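Local coordinates for La-related protein 7 homolog (Schizosaccharomyces pombe, PDB 6TZN) that binds telomerase RNA ter1 and promotes its assembly with the catalytic subunit trt1, this chain being the C-terminal xRRM domain, at residues N11-I16 against I60-T65; S30-V35 against N74-Q79; E70-A75 against L102-I107. All blocks are in the same frame, centred on the assembly; numbering follows the deposited sequence.

Interaction 1: N11-I16 against I60-T65; sequences NLLTRI and IIRWKT. With NO3 (nitrate ion), chain B.
The first and third strands of an RNA recognition motif run antiparallel at the centre of its sheet, and here Leu13 faces Arg62, Thr14 faces Ile61 and Arg15 faces Ile60. The short strand axes approach to 4.6 Å. Thr14 and Ile61 form the hydrogen-bonded pair: Ile61 N donates almost straight to Thr14 O at 2.8 Å, while Thr14 N returns a bond to Ile61 O. Two residues further along each segment, Trp63 N donates to Leu12 O.

On the face of Thr14 and Ile61, a side-chain bond runs diagonally from Thr14 to Trp63, two residues past its backbone partner Ile61. The Thr14 hydroxyl, held between its backbone N and carbonyl carbon (chi1 65°), lies in the plane of the Trp63 indole and accepts from it, Trp63 NE1 to Thr14 OG1 measuring 2.9 Å. Alongside, Ile16 CG1 rests 3.6 Å from Ile61 CG1.

Across the sheet, the Arg62 guanidinium has its flat side against Leu12, whose CD1 lies 3.5 Å from Arg62 NH1. That same NH1 donates near the guanidinium plane to Trp63 O. Arg62 NE and NH2 grip two oxygens of a nitrate, probably from the crystallisation liquor, the NE to O1 distance being 2.9 Å. An alanine in place of Arg62 has none of these donors, and would probably leave Trp63 O without this side-chain mate, open a gap beside Leu12 CD1 and weaken the hold on the anion.

Helix 109-119 packs on Leu13, Ile60 and Arg62, and Glu111 pairs with Arg15, so the sheet surface is partly overlaid by a C-terminal helix, the hallmark of the xRRM.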
loop_
_atom_site.group_PDB
_atom_site.type_symbol
_atom_site.label_atom_id
_atom_site.label_comp_id
_atom_site.label_asym_id
_atom_site.label_seq_id
_atom_site.Cartn_x
_atom_site.Cartn_y
_atom_site.Cartn_z
ATOM N N ASN A 11 -3.256 9.579 -10.569
ATOM C CA ASN A 11 -3.052 8.134 -10.506
ATOM C C ASN A 11 -1.790 7.736 -9.742
ATOM O O ASN A 11 -1.195 6.692 -10.009
ATOM C CB ASN A 11 -3.134 7.487 -11.891
ATOM C CG ASN A 11 -4.441 7.803 -12.576
ATOM O OD1 ASN A 11 -5.505 7.736 -11.958
ATOM N ND2 ASN A 11 -4.373 8.172 -13.848
ATOM N N LEU A 12 -1.409 8.526 -8.733
ATOM C CA LEU A 12 -0.253 8.225 -7.901
ATOM C C LEU A 12 -0.608 7.513 -6.604
ATOM O O LEU A 12 0.296 6.982 -5.951
ATOM C CB LEU A 12 0.484 9.517 -7.524
ATOM C CG LEU A 12 1.191 10.325 -8.618
ATOM C CD1 LEU A 12 1.827 11.575 -8.005
ATOM C CD2 LEU A 12 2.243 9.481 -9.307
ATOM N N LEU A 13 -1.879 7.494 -6.209
ATOM C CA LEU A 13 -2.265 7.171 -4.837
ATOM C C LEU A 13 -2.927 5.804 -4.766
ATOM O O LEU A 13 -3.875 5.533 -5.510
ATOM C CB LEU A 13 -3.252 8.210 -4.303
ATOM C CG LEU A 13 -2.878 9.683 -4.429
ATOM C CD1 LEU A 13 -4.037 10.540 -3.936
ATOM C CD2 LEU A 13 -1.603 9.984 -3.644
ATOM N N THR A 14 -2.454 4.955 -3.854
ATOM C CA THR A 14 -3.105 3.679 -3.578
ATOM C C THR A 14 -3.449 3.591 -2.100
ATOM O O THR A 14 -2.603 3.854 -1.240
ATOM C CB THR A 14 -2.238 2.469 -3.960
ATOM O OG1 THR A 14 -1.063 2.421 -3.139
ATOM C CG2 THR A 14 -1.859 2.518 -5.436
ATOM N N ARG A 15 -4.680 3.207 -1.805
ATOM C CA ARG A 15 -5.058 2.879 -0.444
ATOM C C ARG A 15 -4.728 1.415 -0.203
ATOM O O ARG A 15 -5.070 0.555 -1.021
ATOM C CB ARG A 15 -6.553 3.102 -0.240
ATOM C CG ARG A 15 -7.054 2.589 1.101
ATOM C CD ARG A 15 -8.508 2.936 1.316
ATOM N NE ARG A 15 -8.648 4.309 1.781
ATOM C CZ ARG A 15 -9.100 5.307 1.034
ATOM N NH1 ARG A 15 -9.464 5.089 -0.223
ATOM N NH2 ARG A 15 -9.189 6.525 1.547
ATOM N N ILE A 16 -4.032 1.137 0.894
ATOM C CA ILE A 16 -3.770 -0.226 1.340
ATOM C C ILE A 16 -4.695 -0.505 2.510
ATOM O O ILE A 16 -4.734 0.274 3.468
ATOM C CB ILE A 16 -2.302 -0.407 1.767
ATOM C CG1 ILE A 16 -1.341 0.156 0.715
ATOM C CG2 ILE A 16 -2.024 -1.875 2.083
ATOM C CD1 ILE A 16 -1.423 -0.539 -0.617
ATOM N N ILE A 60 -2.440 5.358 3.000
ATOM C CA ILE A 60 -2.445 5.892 1.638
ATOM C C ILE A 60 -0.999 6.044 1.194
ATOM O O ILE A 60 -0.203 6.702 1.871
ATOM C CB ILE A 60 -3.198 7.227 1.532
ATOM C CG1 ILE A 60 -4.676 7.031 1.883
ATOM C CG2 ILE A 60 -3.027 7.811 0.133
ATOM C CD1 ILE A 60 -5.503 8.297 1.804
ATOM N N ILE A 61 -0.658 5.423 0.066
ATOM C CA ILE A 61 0.690 5.471 -0.485
ATOM C C ILE A 61 0.709 6.450 -1.652
ATOM O O ILE A 61 -0.098 6.332 -2.585
ATOM C CB ILE A 61 1.152 4.079 -0.954
ATOM C CG1 ILE A 61 0.781 2.984 0.059
ATOM C CG2 ILE A 61 2.653 4.101 -1.251
ATOM C CD1 ILE A 61 1.352 3.198 1.455
ATOM N N ARG A 62 1.630 7.412 -1.609
ATOM C CA ARG A 62 1.910 8.290 -2.742
ATOM C C ARG A 62 3.129 7.713 -3.452
ATOM O O ARG A 62 4.256 7.810 -2.952
ATOM C CB ARG A 62 2.159 9.727 -2.272
ATOM C CG ARG A 62 2.220 10.788 -3.385
ATOM C CD ARG A 62 3.571 10.815 -4.096
ATOM N NE ARG A 62 3.898 12.143 -4.596
ATOM C CZ ARG A 62 4.586 12.405 -5.704
ATOM N NH1 ARG A 62 5.002 11.424 -6.500
ATOM N NH2 ARG A 62 4.848 13.667 -6.020
ATOM N N TRP A 63 2.901 7.115 -4.620
ATOM C CA TRP A 63 3.970 6.495 -5.382
ATOM C C TRP A 63 4.702 7.542 -6.208
ATOM O O TRP A 63 4.183 8.627 -6.484
ATOM C CB TRP A 63 3.395 5.407 -6.288
ATOM C CG TRP A 63 2.887 4.255 -5.488
ATOM C CD1 TRP A 63 1.603 4.052 -5.049
ATOM C CD2 TRP A 63 3.658 3.154 -4.999
ATOM N NE1 TRP A 63 1.530 2.879 -4.332
ATOM C CE2 TRP A 63 2.781 2.315 -4.274
ATOM C CE3 TRP A 63 5.007 2.797 -5.100
ATOM C CZ2 TRP A 63 3.210 1.137 -3.664
ATOM C CZ3 TRP A 63 5.434 1.629 -4.494
ATOM C CH2 TRP A 63 4.537 0.812 -3.781
ATOM N N LYS A 64 5.931 7.207 -6.608
ATOM C CA LYS A 64 6.712 8.150 -7.401
ATOM C C LYS A 64 6.044 8.439 -8.742
ATOM O O LYS A 64 6.023 9.592 -9.192
ATOM C CB LYS A 64 8.145 7.652 -7.592
ATOM C CG LYS A 64 9.077 8.698 -8.187
ATOM C CD LYS A 64 10.486 8.159 -8.362
ATOM C CE LYS A 64 11.417 9.233 -8.898
ATOM N NZ LYS A 64 12.810 8.734 -9.057
ATOM N N THR A 65 5.513 7.412 -9.401
ATOM C CA THR A 65 4.926 7.534 -10.731
ATOM C C THR A 65 3.671 6.682 -10.816
ATOM O O THR A 65 3.502 5.734 -10.043
ATOM C CB THR A 65 5.888 7.077 -11.842
ATOM O OG1 THR A 65 6.007 5.647 -11.815
ATOM C CG2 THR A 65 7.264 7.732 -11.707
HETATM N N NO3 B . 3.975 15.124 -2.631
HETATM O O1 NO3 B . 3.367 14.037 -2.470
HETATM O O2 NO3 B . 4.285 15.819 -1.634
HETATM O O3 NO3 B . 4.271 15.542 -3.785
#

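Interaction 2: S30-V35 against N74-Q79; sequences SLLSYV and NAFRTQ
Val35 and Phe76 form the apolar centre where helix 25-39 meets helix 66-78. One methyl of the valine, CG1, sits over a face of the phenyl ring, 4.1 Å from the Phe76 centroid and 14° off the ring normal, a CH-pi contact. The valine CB already points toward the other helix, and CG1, anti to the backbone N (chi1 171°), carries the methyl on to the ring. Val35 CG1 also lies 3.6 Å from Ala75 CB, where the small alanine lets Val35 CA and Ala75 CA come to 6.6 Å.

The rim of the ring is taken by two consecutive leucines. Leu31 CD2 lies in the ring plane, 3.7 Å from Phe76 CZ, and Leu32 CD2 comes up 3.8 Å from Phe76 CE2, crossing the phenylalanine at about a right angle. A valine on one face and leucines at the edge thus hold the far end of the ring between helices whose short axes cross at 78°.

Farther out, at the end of helix 66-78, the contact turns polar. Gln79 slides past Val35 in the opposite direction, its chain extended beyond CG, and its NE2 gives a long hydrogen bond of 3.3 Å to Val35 O, from well out of the carbonyl plane. The other end of the amide, OE1, accepts from Arg81, and the two bonds together probably set which way round the amide lies. Such chemistry implies an interface whose grip comes from shape and dispersion, with one long polar bond tying its border to the main chain of the partner helix.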
loop_
_atom_site.group_PDB
_atom_site.type_symbol
_atom_site.label_atom_id
_atom_site.label_comp_id
_atom_site.label_asym_id
_atom_site.label_seq_id
_atom_site.Cartn_x
_atom_site.Cartn_y
_atom_site.Cartn_z
ATOM N N SER A 30 8.718 -1.726 3.947
ATOM C CA SER A 30 9.379 -2.992 3.647
ATOM C C SER A 30 8.414 -3.986 3.019
ATOM O O SER A 30 8.780 -4.708 2.080
ATOM C CB SER A 30 9.979 -3.581 4.922
ATOM O OG SER A 30 11.013 -2.747 5.402
ATOM N N LEU A 31 7.184 -4.053 3.535
ATOM C CA LEU A 31 6.188 -4.962 2.981
ATOM C C LEU A 31 5.880 -4.602 1.530
ATOM O O LEU A 31 5.854 -5.472 0.643
ATOM C CB LEU A 31 4.924 -4.919 3.839
ATOM C CG LEU A 31 3.782 -5.875 3.490
ATOM C CD1 LEU A 31 2.973 -6.210 4.749
ATOM C CD2 LEU A 31 2.876 -5.283 2.420
ATOM N N LEU A 32 5.638 -3.318 1.265
ATOM C CA LEU A 32 5.365 -2.891 -0.104
ATOM C C LEU A 32 6.526 -3.236 -1.028
ATOM O O LEU A 32 6.314 -3.737 -2.132
ATOM C CB LEU A 32 5.092 -1.390 -0.127
ATOM C CG LEU A 32 3.785 -0.931 0.513
ATOM C CD1 LEU A 32 3.732 0.583 0.546
ATOM C CD2 LEU A 32 2.579 -1.484 -0.232
ATOM N N SER A 33 7.762 -2.986 -0.592
ATOM C CA SER A 33 8.920 -3.300 -1.424
ATOM C C SER A 33 9.038 -4.798 -1.674
ATOM O O SER A 33 9.347 -5.227 -2.792
ATOM C CB SER A 33 10.188 -2.765 -0.765
ATOM O OG SER A 33 10.070 -1.374 -0.532
ATOM N N TYR A 34 8.803 -5.605 -0.643
ATOM C CA TYR A 34 8.883 -7.054 -0.774
ATOM C C TYR A 34 7.872 -7.561 -1.796
ATOM O O TYR A 34 8.212 -8.343 -2.694
ATOM C CB TYR A 34 8.640 -7.681 0.603
ATOM C CG TYR A 34 8.795 -9.179 0.639
ATOM C CD1 TYR A 34 7.748 -10.016 0.265
ATOM C CD2 TYR A 34 9.991 -9.757 1.038
ATOM C CE1 TYR A 34 7.897 -11.390 0.282
ATOM C CE2 TYR A 34 10.145 -11.128 1.069
ATOM C CZ TYR A 34 9.097 -11.938 0.686
ATOM O OH TYR A 34 9.254 -13.299 0.721
ATOM N N VAL A 35 6.625 -7.111 -1.679
ATOM C CA VAL A 35 5.572 -7.544 -2.593
ATOM C C VAL A 35 5.832 -7.036 -4.009
ATOM O O VAL A 35 5.715 -7.792 -4.987
ATOM C CB VAL A 35 4.208 -7.088 -2.037
ATOM C CG1 VAL A 35 3.096 -7.317 -3.035
ATOM C CG2 VAL A 35 3.904 -7.810 -0.735
ATOM N N ASN A 74 -1.627 -4.288 -9.066
ATOM C CA ASN A 74 -1.553 -5.617 -9.668
ATOM C C ASN A 74 -0.961 -6.628 -8.696
ATOM O O ASN A 74 -1.406 -7.780 -8.637
ATOM C CB ASN A 74 -0.722 -5.566 -10.950
ATOM C CG ASN A 74 -1.412 -4.801 -12.060
ATOM O OD1 ASN A 74 -2.627 -4.623 -12.039
ATOM N ND2 ASN A 74 -0.634 -4.345 -13.042
ATOM N N ALA A 75 0.044 -6.211 -7.923
ATOM C CA ALA A 75 0.719 -7.120 -7.002
ATOM C C ALA A 75 -0.244 -7.668 -5.953
ATOM O O ALA A 75 -0.282 -8.879 -5.700
ATOM C CB ALA A 75 1.885 -6.397 -6.333
ATOM N N PHE A 76 -1.020 -6.791 -5.312
ATOM C CA PHE A 76 -1.933 -7.273 -4.282
ATOM C C PHE A 76 -3.154 -7.976 -4.851
ATOM O O PHE A 76 -3.764 -8.792 -4.151
ATOM C CB PHE A 76 -2.333 -6.147 -3.332
ATOM C CG PHE A 76 -1.236 -5.746 -2.398
ATOM C CD1 PHE A 76 -0.953 -6.510 -1.275
ATOM C CD2 PHE A 76 -0.459 -4.627 -2.664
ATOM C CE1 PHE A 76 0.067 -6.153 -0.420
ATOM C CE2 PHE A 76 0.562 -4.259 -1.812
ATOM C CZ PHE A 76 0.825 -5.023 -0.681
ATOM N N ARG A 77 -3.513 -7.699 -6.106
ATOM C CA ARG A 77 -4.605 -8.445 -6.720
ATOM C C ARG A 77 -4.196 -9.882 -7.005
ATOM O O ARG A 77 -5.001 -10.808 -6.849
ATOM C CB ARG A 77 -5.058 -7.761 -8.009
ATOM C CG ARG A 77 -6.290 -8.410 -8.618
ATOM C CD ARG A 77 -6.600 -7.857 -9.997
ATOM N NE ARG A 77 -5.594 -8.253 -10.977
ATOM C CZ ARG A 77 -4.724 -7.417 -11.533
ATOM N NH1 ARG A 77 -4.736 -6.133 -11.202
ATOM N NH2 ARG A 77 -3.843 -7.867 -12.417
ATOM N N THR A 78 -2.941 -10.094 -7.400
ATOM C CA THR A 78 -2.509 -11.419 -7.813
ATOM C C THR A 78 -1.811 -12.210 -6.713
ATOM O O THR A 78 -1.741 -13.435 -6.810
ATOM C CB THR A 78 -1.629 -11.337 -9.070
ATOM O OG1 THR A 78 -0.463 -10.554 -8.804
ATOM C CG2 THR A 78 -2.399 -10.692 -10.216
ATOM N N GLN A 79 -1.328 -11.558 -5.659
ATOM C CA GLN A 79 -0.665 -12.232 -4.546
ATOM C C GLN A 79 -1.556 -12.167 -3.308
ATOM O O GLN A 79 -1.942 -11.077 -2.878
ATOM C CB GLN A 79 0.677 -11.568 -4.237
ATOM C CG GLN A 79 1.642 -11.442 -5.415
ATOM C CD GLN A 79 2.894 -10.664 -5.037
ATOM O OE1 GLN A 79 3.368 -10.755 -3.907
ATOM N NE2 GLN A 79 3.428 -9.892 -5.977
#

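Interaction 3: E70-A75 against L102-I107; sequences ETCINA and LIAELI
Ile73 lays its terminal methyl on a face of the peptide group that joins Ala104 to Glu105. The methyl stands over the peptide near the carbonyl carbon, slightly displaced from it, with Ile73 CD1 and Ala104 C 3.4 Å apart and Ile73 CD1 and Glu105 N 3.5 Å apart. Ile73 CD1 also lies 3.6 Å from Leu106 N, so one small group spans two successive peptides of the strand. At the outer end of the same carbonyl, a water that stands only slightly off the peptide plane donates to Ala104 O at 2.8 Å.

The water's second hydrogen goes to the helix, the distance to Ile73 O being 2.7 Å. By donating to both, it ties two carbonyl oxygens that could not bond to each other, and with no direct hydrogen bond across the contact it supplies the polar link between helix and strand.

The side-chain contacts are apolar. Ala104 points toward the helix and its CB touches Ile73 CD1 at 3.7 Å, while Cys72 SG approaches Ala104 CB more loosely. The bond from CA in Ile73 does not itself aim at the strand; a fold at the second torsion (chi2 -55°) brings CD1 round to it. With the strand contributing a small alanine here, the short axes of helix and strand come within 7.4 Å.

Glu105 turns the opposite way from Ala104, away from the helix, and finds its salt bridge with Lys17. Helix 66-78 thus backs the edge strand 103-106, running roughly antiparallel to it at 143°, as the second helix and fourth strand of the beta-alpha-beta-beta-alpha-beta fold of an RNA recognition motif do.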
loop_
_atom_site.group_PDB
_atom_site.type_symbol
_atom_site.label_atom_id
_atom_site.label_comp_id
_atom_site.label_asym_id
_atom_site.label_seq_id
_atom_site.Cartn_x
_atom_site.Cartn_y
_atom_site.Cartn_z
ATOM N N GLU A 70 0.267 1.439 -10.327
ATOM C CA GLU A 70 -0.374 0.332 -11.032
ATOM C C GLU A 70 0.272 -1.000 -10.675
ATOM O O GLU A 70 -0.422 -2.014 -10.515
ATOM C CB GLU A 70 -0.284 0.571 -12.539
ATOM C CG GLU A 70 -1.109 -0.399 -13.374
ATOM C CD GLU A 70 -1.029 -0.099 -14.856
ATOM O OE1 GLU A 70 0.085 0.179 -15.350
ATOM O OE2 GLU A 70 -2.081 -0.142 -15.529
ATOM N N THR A 71 1.602 -1.021 -10.560
ATOM C CA THR A 71 2.292 -2.248 -10.181
ATOM C C THR A 71 1.850 -2.707 -8.795
ATOM O O THR A 71 1.651 -3.904 -8.554
ATOM C CB THR A 71 3.804 -2.016 -10.221
ATOM O OG1 THR A 71 4.205 -1.652 -11.549
ATOM C CG2 THR A 71 4.564 -3.257 -9.773
ATOM N N CYS A 72 1.692 -1.759 -7.868
ATOM C CA CYS A 72 1.212 -2.089 -6.531
ATOM C C CYS A 72 -0.177 -2.719 -6.590
ATOM O O CYS A 72 -0.435 -3.753 -5.955
ATOM C CB CYS A 72 1.197 -0.821 -5.680
ATOM S SG CYS A 72 0.485 -1.042 -4.045
ATOM N N ILE A 73 -1.093 -2.105 -7.343
ATOM C CA ILE A 73 -2.446 -2.647 -7.460
ATOM C C ILE A 73 -2.409 -4.069 -8.004
ATOM O O ILE A 73 -3.066 -4.975 -7.475
ATOM C CB ILE A 73 -3.322 -1.734 -8.336
ATOM C CG1 ILE A 73 -3.422 -0.331 -7.733
ATOM C CG2 ILE A 73 -4.702 -2.352 -8.526
ATOM C CD1 ILE A 73 -3.911 -0.319 -6.327
ATOM N N ASN A 74 -1.627 -4.288 -9.066
ATOM C CA ASN A 74 -1.553 -5.617 -9.668
ATOM C C ASN A 74 -0.961 -6.628 -8.696
ATOM O O ASN A 74 -1.406 -7.780 -8.637
ATOM C CB ASN A 74 -0.722 -5.566 -10.950
ATOM C CG ASN A 74 -1.412 -4.801 -12.060
ATOM O OD1 ASN A 74 -2.627 -4.623 -12.039
ATOM N ND2 ASN A 74 -0.634 -4.345 -13.042
ATOM N N ALA A 75 0.044 -6.211 -7.923
ATOM C CA ALA A 75 0.719 -7.120 -7.002
ATOM C C ALA A 75 -0.244 -7.668 -5.953
ATOM O O ALA A 75 -0.282 -8.879 -5.700
ATOM C CB ALA A 75 1.885 -6.397 -6.333
ATOM N N LEU A 102 -4.640 -8.463 2.540
ATOM C CA LEU A 102 -4.261 -7.120 2.130
ATOM C C LEU A 102 -4.858 -6.783 0.761
ATOM O O LEU A 102 -4.833 -7.598 -0.171
ATOM C CB LEU A 102 -2.737 -7.015 2.074
ATOM C CG LEU A 102 -2.073 -7.016 3.457
ATOM C CD1 LEU A 102 -0.625 -7.443 3.366
ATOM C CD2 LEU A 102 -2.181 -5.630 4.081
ATOM N N ILE A 103 -5.377 -5.561 0.643
ATOM C CA ILE A 103 -6.024 -5.055 -0.561
ATOM C C ILE A 103 -5.395 -3.712 -0.903
ATOM O O ILE A 103 -5.104 -2.913 -0.009
ATOM C CB ILE A 103 -7.536 -4.868 -0.317
ATOM C CG1 ILE A 103 -8.225 -6.220 -0.142
ATOM C CG2 ILE A 103 -8.188 -4.044 -1.442
ATOM C CD1 ILE A 103 -9.670 -6.103 0.256
ATOM N N ALA A 104 -5.183 -3.458 -2.192
ATOM C CA ALA A 104 -4.732 -2.154 -2.662
ATOM C C ALA A 104 -5.708 -1.634 -3.708
ATOM O O ALA A 104 -6.081 -2.368 -4.630
ATOM C CB ALA A 104 -3.310 -2.212 -3.234
ATOM N N GLU A 105 -6.110 -0.376 -3.568
ATOM C CA GLU A 105 -7.060 0.261 -4.473
ATOM C C GLU A 105 -6.521 1.615 -4.910
ATOM O O GLU A 105 -6.001 2.377 -4.090
ATOM C CB GLU A 105 -8.416 0.496 -3.786
ATOM C CG GLU A 105 -8.988 -0.698 -3.044
ATOM C CD GLU A 105 -10.243 -0.351 -2.263
ATOM O OE1 GLU A 105 -11.082 -1.255 -2.059
ATOM O OE2 GLU A 105 -10.393 0.822 -1.851
ATOM N N LEU A 106 -6.670 1.920 -6.195
ATOM C CA LEU A 106 -6.283 3.226 -6.702
ATOM C C LEU A 106 -7.300 4.262 -6.244
ATOM O O LEU A 106 -8.512 4.045 -6.348
ATOM C CB LEU A 106 -6.231 3.184 -8.228
ATOM C CG LEU A 106 -5.586 4.387 -8.919
ATOM C CD1 LEU A 106 -4.083 4.408 -8.686
ATOM C CD2 LEU A 106 -5.909 4.356 -10.415
ATOM N N ILE A 107 -6.812 5.382 -5.722
ATOM C CA ILE A 107 -7.672 6.475 -5.290
ATOM C C ILE A 107 -7.876 7.414 -6.472
ATOM O O ILE A 107 -6.906 7.853 -7.100
ATOM C CB ILE A 107 -7.055 7.213 -4.089
ATOM C CG1 ILE A 107 -6.879 6.254 -2.905
ATOM C CG2 ILE A 107 -7.923 8.397 -3.683
ATOM C CD1 ILE A 107 -6.200 6.878 -1.696
HETATM O O HOH W 1 -5.016 -4.774 -5.616
#

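In the fold
The three contacts show how one sheet and two helices share a core. Interactions 1 and 3 have centres about 9 Å apart and are stitched by the sheet itself, with Arg15 N 2.8 Å from Glu105 O, while the Trp63 ring also packs on Cys72. Interaction 2 lies about 13 Å from interaction 1, centre to centre, yet meets it where Ile61 CD1 touches Leu32 CD1 at 3.7 Å. Interactions 2 and 3 share helix 66-78, and Phe76 CD2 lies 3.8 Å from Ala104 CB. Both helices thus occupy one side of the sheet; the nitrate of interaction 1 and helix 109-119 lie beyond the other.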